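Local coordinates for protein AbyA5 (Verrucosispora maris, PDB 4YWF) that catalyses the elimination of acetate in spirotetronate biosynthesis, acting as an esterase-like lyase of the alpha/beta hydrolase superfamily, at residues G116-E121 against A134-T139; V129-A134 against A171-E176; V144-G149 against V197-V202. The protein carries 4 engineered substitutions. One frame throughout, in Å; residues are numbered along the deposited sequence.

Contact 1. Residues G116-E121 against A134-T139; sequences GIERLE and AGLSTT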
loop_
_atom_site.group_PDB
_atom_site.type_symbol
_atom_site.label_atom_id
_atom_site.label_comp_id
_atom_site.label_asym_id
_atom_site.label_seq_id
_atom_site.Cartn_x
_atom_site.Cartn_y
_atom_site.Cartn_z
ATOM N N GLY A 116 -21.618 -5.172 -4.263
ATOM C CA GLY A 116 -20.635 -4.463 -5.070
ATOM C C GLY A 116 -19.197 -4.864 -4.767
ATOM O O GLY A 116 -18.366 -4.769 -5.664
ATOM N N ILE A 117 -18.904 -5.321 -3.534
ATOM C CA ILE A 117 -17.537 -5.747 -3.195
ATOM C C ILE A 117 -17.307 -7.165 -3.640
ATOM O O ILE A 117 -17.974 -8.075 -3.181
ATOM C CB ILE A 117 -17.166 -5.629 -1.694
ATOM C CG1 ILE A 117 -17.460 -4.205 -1.181
ATOM C CG2 ILE A 117 -15.693 -5.967 -1.503
ATOM C CD1 ILE A 117 -16.925 -3.902 0.216
ATOM N N GLU A 118 -16.322 -7.323 -4.520
ATOM C CA GLU A 118 -15.985 -8.580 -5.128
ATOM C C GLU A 118 -14.524 -8.939 -4.951
ATOM O O GLU A 118 -13.669 -8.103 -5.020
ATOM C CB GLU A 118 -16.286 -8.522 -6.622
ATOM C CG GLU A 118 -16.033 -9.801 -7.393
ATOM C CD GLU A 118 -16.436 -9.658 -8.873
ATOM O OE1 GLU A 118 -17.322 -8.813 -9.197
ATOM O OE2 GLU A 118 -15.838 -10.375 -9.724
ATOM N N ARG A 119 -14.268 -10.206 -4.751
ATOM C CA ARG A 119 -12.915 -10.743 -4.649
ATOM C C ARG A 119 -12.389 -11.115 -6.022
ATOM O O ARG A 119 -13.069 -11.789 -6.797
ATOM C CB ARG A 119 -12.965 -12.002 -3.771
ATOM C CG ARG A 119 -11.727 -12.872 -3.873
ATOM C CD ARG A 119 -11.852 -14.114 -3.017
ATOM N NE ARG A 119 -11.310 -13.827 -1.714
ATOM C CZ ARG A 119 -11.887 -14.128 -0.564
ATOM N NH1 ARG A 119 -13.042 -14.814 -0.515
ATOM N NH2 ARG A 119 -11.262 -13.789 0.559
ATOM N N LEU A 120 -11.175 -10.694 -6.320
ATOM C CA LEU A 120 -10.469 -11.090 -7.509
ATOM C C LEU A 120 -9.294 -11.986 -7.060
ATOM O O LEU A 120 -8.627 -11.711 -6.107
ATOM C CB LEU A 120 -9.920 -9.871 -8.219
ATOM C CG LEU A 120 -10.912 -8.759 -8.574
ATOM C CD1 LEU A 120 -10.163 -7.608 -9.250
ATOM C CD2 LEU A 120 -12.005 -9.329 -9.487
ATOM N N GLU A 121 -9.044 -13.057 -7.786
ATOM C CA GLU A 121 -7.896 -13.956 -7.529
ATOM C C GLU A 121 -7.188 -14.154 -8.868
ATOM O O GLU A 121 -7.809 -14.567 -9.850
ATOM C CB GLU A 121 -8.387 -15.290 -6.962
ATOM C CG GLU A 121 -7.270 -16.116 -6.286
ATOM C CD GLU A 121 -7.749 -16.990 -5.101
ATOM O OE1 GLU A 121 -8.796 -16.701 -4.470
ATOM O OE2 GLU A 121 -7.062 -17.971 -4.770
ATOM N N ALA A 134 -14.651 -2.961 -6.265
ATOM C CA ALA A 134 -16.039 -2.498 -6.292
ATOM C C ALA A 134 -16.177 -1.590 -7.448
ATOM O O ALA A 134 -15.170 -1.134 -7.996
ATOM C CB ALA A 134 -16.438 -1.778 -5.029
ATOM N N GLY A 135 -17.420 -1.358 -7.851
ATOM C CA GLY A 135 -17.693 -0.444 -8.972
ATOM C C GLY A 135 -17.411 -1.075 -10.324
ATOM O O GLY A 135 -17.346 -0.363 -11.318
ATOM N N LEU A 136 -17.293 -2.406 -10.406
ATOM C CA LEU A 136 -17.106 -3.066 -11.688
ATOM C C LEU A 136 -18.417 -3.151 -12.487
ATOM O O LEU A 136 -19.475 -3.215 -11.901
ATOM C CB LEU A 136 -16.574 -4.515 -11.512
ATOM C CG LEU A 136 -15.305 -4.714 -10.699
ATOM C CD1 LEU A 136 -14.868 -6.162 -10.633
ATOM C CD2 LEU A 136 -14.202 -3.872 -11.287
ATOM N N SER A 137 -18.333 -3.186 -13.826
ATOM C CA SER A 137 -19.537 -3.110 -14.694
ATOM C C SER A 137 -19.190 -3.417 -16.173
ATOM O O SER A 137 -18.236 -2.893 -16.702
ATOM C CB SER A 137 -20.176 -1.701 -14.590
ATOM O OG SER A 137 -21.430 -1.620 -15.255
ATOM N N THR A 138 -19.965 -4.283 -16.809
ATOM C CA THR A 138 -19.929 -4.492 -18.264
ATOM C C THR A 138 -20.703 -3.424 -19.059
ATOM O O THR A 138 -20.410 -3.236 -20.228
ATOM C CB THR A 138 -20.601 -5.814 -18.660
ATOM O OG1 THR A 138 -21.792 -5.970 -17.866
ATOM C CG2 THR A 138 -19.639 -7.028 -18.480
ATOM N N THR A 139 -21.679 -2.752 -18.437
ATOM C CA THR A 139 -22.513 -1.745 -19.121
ATOM C C THR A 139 -21.935 -0.295 -19.090
ATOM O O THR A 139 -21.896 0.388 -20.111
ATOM C CB THR A 139 -23.957 -1.790 -18.582
ATOM O OG1 THR A 139 -23.976 -1.587 -17.174
ATOM C CG2 THR A 139 -24.572 -3.143 -18.838
HETATM O O HOH W 1 -18.272 -4.417 -8.458
#

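Contact 2. Residues V129-A134 against A171-E176; sequences VRAWAA and AAVVTE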
loop_
_atom_site.group_PDB
_atom_site.type_symbol
_atom_site.label_atom_id
_atom_site.label_comp_id
_atom_site.label_asym_id
_atom_site.label_seq_id
_atom_site.Cartn_x
_atom_site.Cartn_y
_atom_site.Cartn_z
ATOM N N VAL A 129 -2.194 -13.803 -6.521
ATOM C CA VAL A 129 -2.430 -12.430 -5.980
ATOM C C VAL A 129 -3.924 -12.265 -5.789
ATOM O O VAL A 129 -4.655 -12.452 -6.756
ATOM C CB VAL A 129 -1.951 -11.348 -7.002
ATOM C CG1 VAL A 129 -2.202 -9.943 -6.491
ATOM C CG2 VAL A 129 -0.485 -11.524 -7.291
ATOM N N ARG A 130 -4.389 -11.933 -4.577
ATOM C CA ARG A 130 -5.800 -11.584 -4.338
ATOM C C ARG A 130 -6.027 -10.076 -4.221
ATOM O O ARG A 130 -5.127 -9.323 -3.818
ATOM C CB ARG A 130 -6.361 -12.290 -3.074
ATOM C CG ARG A 130 -6.604 -13.765 -3.299
ATOM C CD ARG A 130 -6.708 -14.570 -2.020
ATOM N NE ARG A 130 -7.557 -15.749 -2.223
ATOM C CZ ARG A 130 -8.655 -16.049 -1.527
ATOM N NH1 ARG A 130 -9.058 -15.293 -0.511
ATOM N NH2 ARG A 130 -9.361 -17.133 -1.843
ATOM N N ALA A 131 -7.252 -9.645 -4.540
ATOM C CA ALA A 131 -7.619 -8.232 -4.542
ATOM C C ALA A 131 -9.081 -8.123 -4.184
ATOM O O ALA A 131 -9.848 -9.104 -4.322
ATOM C CB ALA A 131 -7.302 -7.642 -5.921
ATOM N N TRP A 132 -9.487 -6.962 -3.705
ATOM C CA TRP A 132 -10.889 -6.665 -3.461
ATOM C C TRP A 132 -11.266 -5.540 -4.393
ATOM O O TRP A 132 -10.455 -4.643 -4.602
ATOM C CB TRP A 132 -11.124 -6.212 -2.025
ATOM C CG TRP A 132 -10.917 -7.263 -1.039
ATOM C CD1 TRP A 132 -9.872 -7.376 -0.146
ATOM C CD2 TRP A 132 -11.772 -8.394 -0.808
ATOM N NE1 TRP A 132 -10.037 -8.522 0.634
ATOM C CE2 TRP A 132 -11.192 -9.157 0.241
ATOM C CE3 TRP A 132 -12.993 -8.812 -1.352
ATOM C CZ2 TRP A 132 -11.764 -10.327 0.704
ATOM C CZ3 TRP A 132 -13.589 -9.971 -0.836
ATOM C CH2 TRP A 132 -12.978 -10.696 0.174
ATOM N N ALA A 133 -12.472 -5.576 -4.953
ATOM C CA ALA A 133 -12.880 -4.563 -5.914
ATOM C C ALA A 133 -14.336 -4.156 -5.754
ATOM O O ALA A 133 -15.135 -4.903 -5.195
ATOM C CB ALA A 133 -12.668 -5.071 -7.316
ATOM N N ALA A 134 -14.651 -2.961 -6.265
ATOM C CA ALA A 134 -16.039 -2.498 -6.292
ATOM C C ALA A 134 -16.177 -1.590 -7.448
ATOM O O ALA A 134 -15.170 -1.134 -7.996
ATOM C CB ALA A 134 -16.438 -1.778 -5.029
ATOM N N ALA A 171 -14.082 2.238 -10.980
ATOM C CA ALA A 171 -13.802 0.858 -10.696
ATOM C C ALA A 171 -12.545 0.783 -9.801
ATOM O O ALA A 171 -11.435 1.002 -10.246
ATOM C CB ALA A 171 -13.613 0.118 -11.992
ATOM N N ALA A 172 -12.752 0.470 -8.523
ATOM C CA ALA A 172 -11.740 0.559 -7.473
ATOM C C ALA A 172 -11.253 -0.859 -7.149
ATOM O O ALA A 172 -12.049 -1.768 -6.983
ATOM C CB ALA A 172 -12.281 1.268 -6.216
ATOM N N VAL A 173 -9.937 -1.038 -7.161
ATOM C CA VAL A 173 -9.331 -2.330 -6.911
ATOM C C VAL A 173 -8.204 -2.171 -5.903
ATOM O O VAL A 173 -7.199 -1.452 -6.160
ATOM C CB VAL A 173 -8.707 -2.895 -8.153
ATOM C CG1 VAL A 173 -8.042 -4.218 -7.825
ATOM C CG2 VAL A 173 -9.749 -3.061 -9.254
ATOM N N VAL A 174 -8.322 -2.841 -4.777
ATOM C CA VAL A 174 -7.393 -2.649 -3.674
ATOM C C VAL A 174 -6.632 -3.987 -3.552
ATOM O O VAL A 174 -7.227 -5.091 -3.459
ATOM C CB VAL A 174 -8.115 -2.339 -2.352
ATOM C CG1 VAL A 174 -7.135 -2.425 -1.184
ATOM C CG2 VAL A 174 -8.766 -0.937 -2.393
ATOM N N THR A 175 -5.342 -3.902 -3.627
ATOM C CA THR A 175 -4.523 -5.081 -3.391
ATOM C C THR A 175 -3.359 -4.718 -2.453
ATOM O O THR A 175 -3.438 -3.694 -1.712
ATOM C CB THR A 175 -4.102 -5.669 -4.753
ATOM O OG1 THR A 175 -3.424 -6.932 -4.584
ATOM C CG2 THR A 175 -3.253 -4.660 -5.490
ATOM N N GLU A 176 -2.281 -5.505 -2.513
ATOM C CA GLU A 176 -1.182 -5.400 -1.560
ATOM C C GLU A 176 0.105 -5.826 -2.281
ATOM O O GLU A 176 0.053 -6.444 -3.344
ATOM C CB GLU A 176 -1.430 -6.290 -0.312
ATOM C CG GLU A 176 -1.814 -7.721 -0.725
ATOM C CD GLU A 176 -2.674 -8.425 0.318
ATOM O OE1 GLU A 176 -2.786 -7.862 1.400
ATOM O OE2 GLU A 176 -3.204 -9.545 0.043
HETATM O O HOH W 2 -3.003 -10.352 -2.532
#

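Contact 3. Residues V144-G149 against V197-V202; sequences VLLMTG and VLLDAV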
loop_
_atom_site.group_PDB
_atom_site.type_symbol
_atom_site.label_atom_id
_atom_site.label_comp_id
_atom_site.label_asym_id
_atom_site.label_seq_id
_atom_site.Cartn_x
_atom_site.Cartn_y
_atom_site.Cartn_z
ATOM N N VAL A 144 -10.419 3.247 -13.727
ATOM C CA VAL A 144 -9.895 2.372 -12.681
ATOM C C VAL A 144 -9.146 3.176 -11.580
ATOM O O VAL A 144 -8.313 4.033 -11.889
ATOM C CB VAL A 144 -8.934 1.294 -13.266
ATOM C CG1 VAL A 144 -8.409 0.424 -12.167
ATOM C CG2 VAL A 144 -9.651 0.357 -14.203
ATOM N N LEU A 145 -9.456 2.921 -10.317
ATOM C CA LEU A 145 -8.575 3.363 -9.241
ATOM C C LEU A 145 -7.864 2.170 -8.633
ATOM O O LEU A 145 -8.494 1.294 -8.006
ATOM C CB LEU A 145 -9.283 4.196 -8.197
ATOM C CG LEU A 145 -8.443 4.708 -7.030
ATOM C CD1 LEU A 145 -7.334 5.680 -7.370
ATOM C CD2 LEU A 145 -9.419 5.427 -6.140
ATOM N N LEU A 146 -6.558 2.081 -8.912
ATOM C CA LEU A 146 -5.789 1.029 -8.329
ATOM C C LEU A 146 -5.185 1.480 -6.967
ATOM O O LEU A 146 -4.505 2.482 -6.897
ATOM C CB LEU A 146 -4.692 0.577 -9.279
ATOM C CG LEU A 146 -5.044 -0.121 -10.583
ATOM C CD1 LEU A 146 -3.795 -0.543 -11.265
ATOM C CD2 LEU A 146 -5.933 -1.354 -10.442
HETATM N N MSE A 147 -5.393 0.715 -5.906
HETATM C CA MSE A 147 -4.889 1.112 -4.584
HETATM C C MSE A 147 -4.035 0.095 -3.980
HETATM O O MSE A 147 -4.472 -1.074 -3.837
HETATM C CB MSE A 147 -6.049 1.388 -3.668
HETATM C CG MSE A 147 -5.534 2.026 -2.375
HETATM SE SE MSE A 147 -6.935 3.131 -1.532
HETATM C CE MSE A 147 -5.930 3.949 -0.026
ATOM N N THR A 148 -2.857 0.530 -3.532
ATOM C CA THR A 148 -1.914 -0.293 -2.795
ATOM C C THR A 148 -1.171 0.488 -1.714
ATOM O O THR A 148 -0.949 1.669 -1.820
ATOM C CB THR A 148 -0.814 -0.880 -3.729
ATOM O OG1 THR A 148 -0.104 0.182 -4.396
ATOM C CG2 THR A 148 -1.408 -1.797 -4.767
ATOM N N GLY A 149 -0.809 -0.201 -0.646
ATOM C CA GLY A 149 0.002 0.355 0.404
ATOM C C GLY A 149 1.476 -0.071 0.261
ATOM O O GLY A 149 1.909 -0.558 -0.778
ATOM N N VAL A 197 -1.130 -6.164 -14.749
ATOM C CA VAL A 197 -1.793 -7.439 -14.525
ATOM C C VAL A 197 -3.142 -7.325 -13.790
ATOM O O VAL A 197 -4.043 -8.104 -14.078
ATOM C CB VAL A 197 -0.835 -8.389 -13.831
ATOM C CG1 VAL A 197 -1.570 -9.599 -13.258
ATOM C CG2 VAL A 197 0.267 -8.782 -14.830
ATOM N N LEU A 198 -3.317 -6.309 -12.949
ATOM C CA LEU A 198 -4.596 -6.044 -12.329
ATOM C C LEU A 198 -5.543 -5.463 -13.335
ATOM O O LEU A 198 -6.721 -5.807 -13.372
ATOM C CB LEU A 198 -4.446 -5.043 -11.143
ATOM C CG LEU A 198 -3.669 -5.548 -9.955
ATOM C CD1 LEU A 198 -3.340 -4.296 -9.117
ATOM C CD2 LEU A 198 -4.389 -6.630 -9.154
ATOM N N LEU A 199 -5.030 -4.564 -14.169
ATOM C CA LEU A 199 -5.883 -3.979 -15.170
ATOM C C LEU A 199 -6.368 -5.072 -16.194
ATOM O O LEU A 199 -7.538 -5.076 -16.567
ATOM C CB LEU A 199 -5.119 -2.891 -15.861
ATOM C CG LEU A 199 -4.822 -1.616 -15.057
ATOM C CD1 LEU A 199 -3.788 -0.787 -15.860
ATOM C CD2 LEU A 199 -6.107 -0.869 -14.760
ATOM N N ASP A 200 -5.459 -5.949 -16.618
ATOM C CA ASP A 200 -5.813 -7.135 -17.492
ATOM C C ASP A 200 -6.970 -7.932 -16.951
ATOM O O ASP A 200 -7.858 -8.294 -17.693
ATOM C CB ASP A 200 -4.610 -8.084 -17.690
ATOM C CG ASP A 200 -3.515 -7.478 -18.546
ATOM O OD1 ASP A 200 -3.755 -6.455 -19.243
ATOM O OD2 ASP A 200 -2.374 -7.985 -18.488
ATOM N N ALA A 201 -6.993 -8.167 -15.649
ATOM C CA ALA A 201 -8.035 -8.934 -15.040
ATOM C C ALA A 201 -9.401 -8.262 -14.973
ATOM O O ALA A 201 -10.411 -8.946 -14.828
ATOM C CB ALA A 201 -7.577 -9.366 -13.645
ATOM N N VAL A 202 -9.479 -6.942 -15.119
ATOM C CA VAL A 202 -10.765 -6.238 -15.067
ATOM C C VAL A 202 -11.072 -5.471 -16.353
ATOM O O VAL A 202 -11.951 -4.615 -16.369
ATOM C CB VAL A 202 -10.831 -5.225 -13.876
ATOM C CG1 VAL A 202 -10.715 -5.958 -12.531
ATOM C CG2 VAL A 202 -9.738 -4.136 -13.974
#

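Contact 1. Residues G116-E121 against A134-T139
Gly116 meets Ala134 through its carbonyl: Gly116 O lies 3.3 Å from Ala134 CA in a C-H...O contact with an angle of 154° at the hydrogen, and Ala134 CB rests beside the same oxygen. A water adds a second hold, donating to Gly116 O over 2.8 Å and accepting from Leu136 N over 3.0 Å, so that it bridges the two segments, Gly116 to Leu136. Gly116 turns the backbone at positive phi (107°) just before the strand. Ile117 turns its side chain from the 134-139 loop to Trp132 and Pro163, while its carbonyl accepts a bond from Arg111. Glu118 starts the strand, its backbone paired with Ala133. Its CG lies opposite the backbone N (chi1 -178°), and the extended chain carries the carboxylate out to Leu136, which it crosses at about a right angle; Glu118 OE1 stands 3.9 Å from Leu136 CD1. The other carboxylate oxygen, OE2, makes a salt bridge to Arg205, whose side chain also packs on Leu136 and whose backbone bonds Ser137, so Arg205 contacts both the acid and the loop beside it. Leu120 comes back to the Leu136 side. Its CD2 approaches Leu136 CD1 at 4.4 Å, a loose apolar touch, and its side chain also lies on Ala131 and Val202. Leu136 CD1 thus faces both the carboxylate oxygen of Glu118 and, more distantly, a methyl of Leu120, with polar and apolar neighbours on one branch. This is the open end of a beta hairpin, formed by strands 118-124 and 127-134, at the antiparallel margin of an otherwise mainly parallel alpha/beta hydrolase sheet.

Contact 2. Residues V129-A134 against A171-E176
Trp132 and Val174 exchange two backbone hydrogen bonds: Trp132 N to Val174 O is 2.9 Å, and Val174 N to Trp132 O is 2.8 Å and almost straight (176° at the hydrogen). Ala134 and Ala172 repeat the pattern, at 3.0 Å from Ala134 N to Ala172 O and 2.9 Å from Ala172 N to Ala134 O. Between them Ala133 and Val173 form a non-hydrogen-bonded antiparallel pair, where Ala133 CA makes a C-H...O contact with Ala172 O. Side chains extend the ladder at its far end. Thr175 OG1, set opposite its backbone N (chi1 -173°), donates to Arg130 O over 3.0 Å, tilted from the carbonyl plane by 31°. The same Arg130 O accepts from a water at 2.7 Å, which also donates to Glu176 OE2. Apolar packing between the side chains is limited: Val173 straddles two alanines, CG1 lying 4.0 Å from Ala131 CB and CG2 equally near Ala133 CB. On the other face Trp132, Ala134, Ala172 and Val174 all lie against Leu162, and the Trp132 ring meets Phe107 edge-to-face. The four backbone bonds hold the strands together in the buried sheet, where the side chains are mostly small and apolar, while Thr175 OG1 and the water give Arg130 O two donors beyond the last rung; a salt bridge with Lys155 holds Glu176, the water's other partner.

Contact 3. Residues V144-G149 against V197-V202
Val144 and Leu146 rise from the face of the sheet that helix 194-201 covers, and Leu145 and Met147, a selenomethionine, project from the other face. The flat element is the sheet itself, in the helix-on-sheet packing of the alpha/beta hydrolase fold. Along its edges strand 143-148 is flanked by strands 171-174 and 207-215, both parallel to it. The axes of the segments 144-148 and 197-201 come within 10.4 Å, their directions 136° apart. Leu199 serves both strand residues. Its CG lies 4.1 Å from Leu146 CD1, while CD2 reaches on to Val144. Leu198, one position earlier, takes the other branch of Leu146: Leu146 CD2 lies 4.0 Å from Leu198 CB and about as far from Leu198 CD1. The two branches of Leu146 thus each meet a different leucine of the helix, both on its helix-facing side, its CG set opposite its own carbonyl carbon (chi1 -67°). Val202 closes the end more loosely, its CG2 4.5 Å from Val144 CG2. The contact is apolar throughout and buried. At its tightest point Leu199 CD2 lies over the flat side of the isopropyl group of Val144, 3.7 Å from CG1 and 3.8 Å from CG2.

In the fold
From the N terminus, contact 1 closes the shortest loop, bringing 134-139 back beside 116-121 across the hairpin of strands 118-124 and 127-134. Before that loop closes, contact 2 has opened at 129-134, so the two cross and share Ala134; contact 2 ties the hairpin to strand 171-174. Contact 3 starts at 144-149, inside the span of contact 2, and ends beyond it on helix 194-201, so these two cross as well. Contacts 1 and 3 follow in series, yet meet in space, with Leu120 CD1 3.7 Å from Val202 CG1. Together they join the antiparallel margin, the adjoining parallel strands and one covering helix.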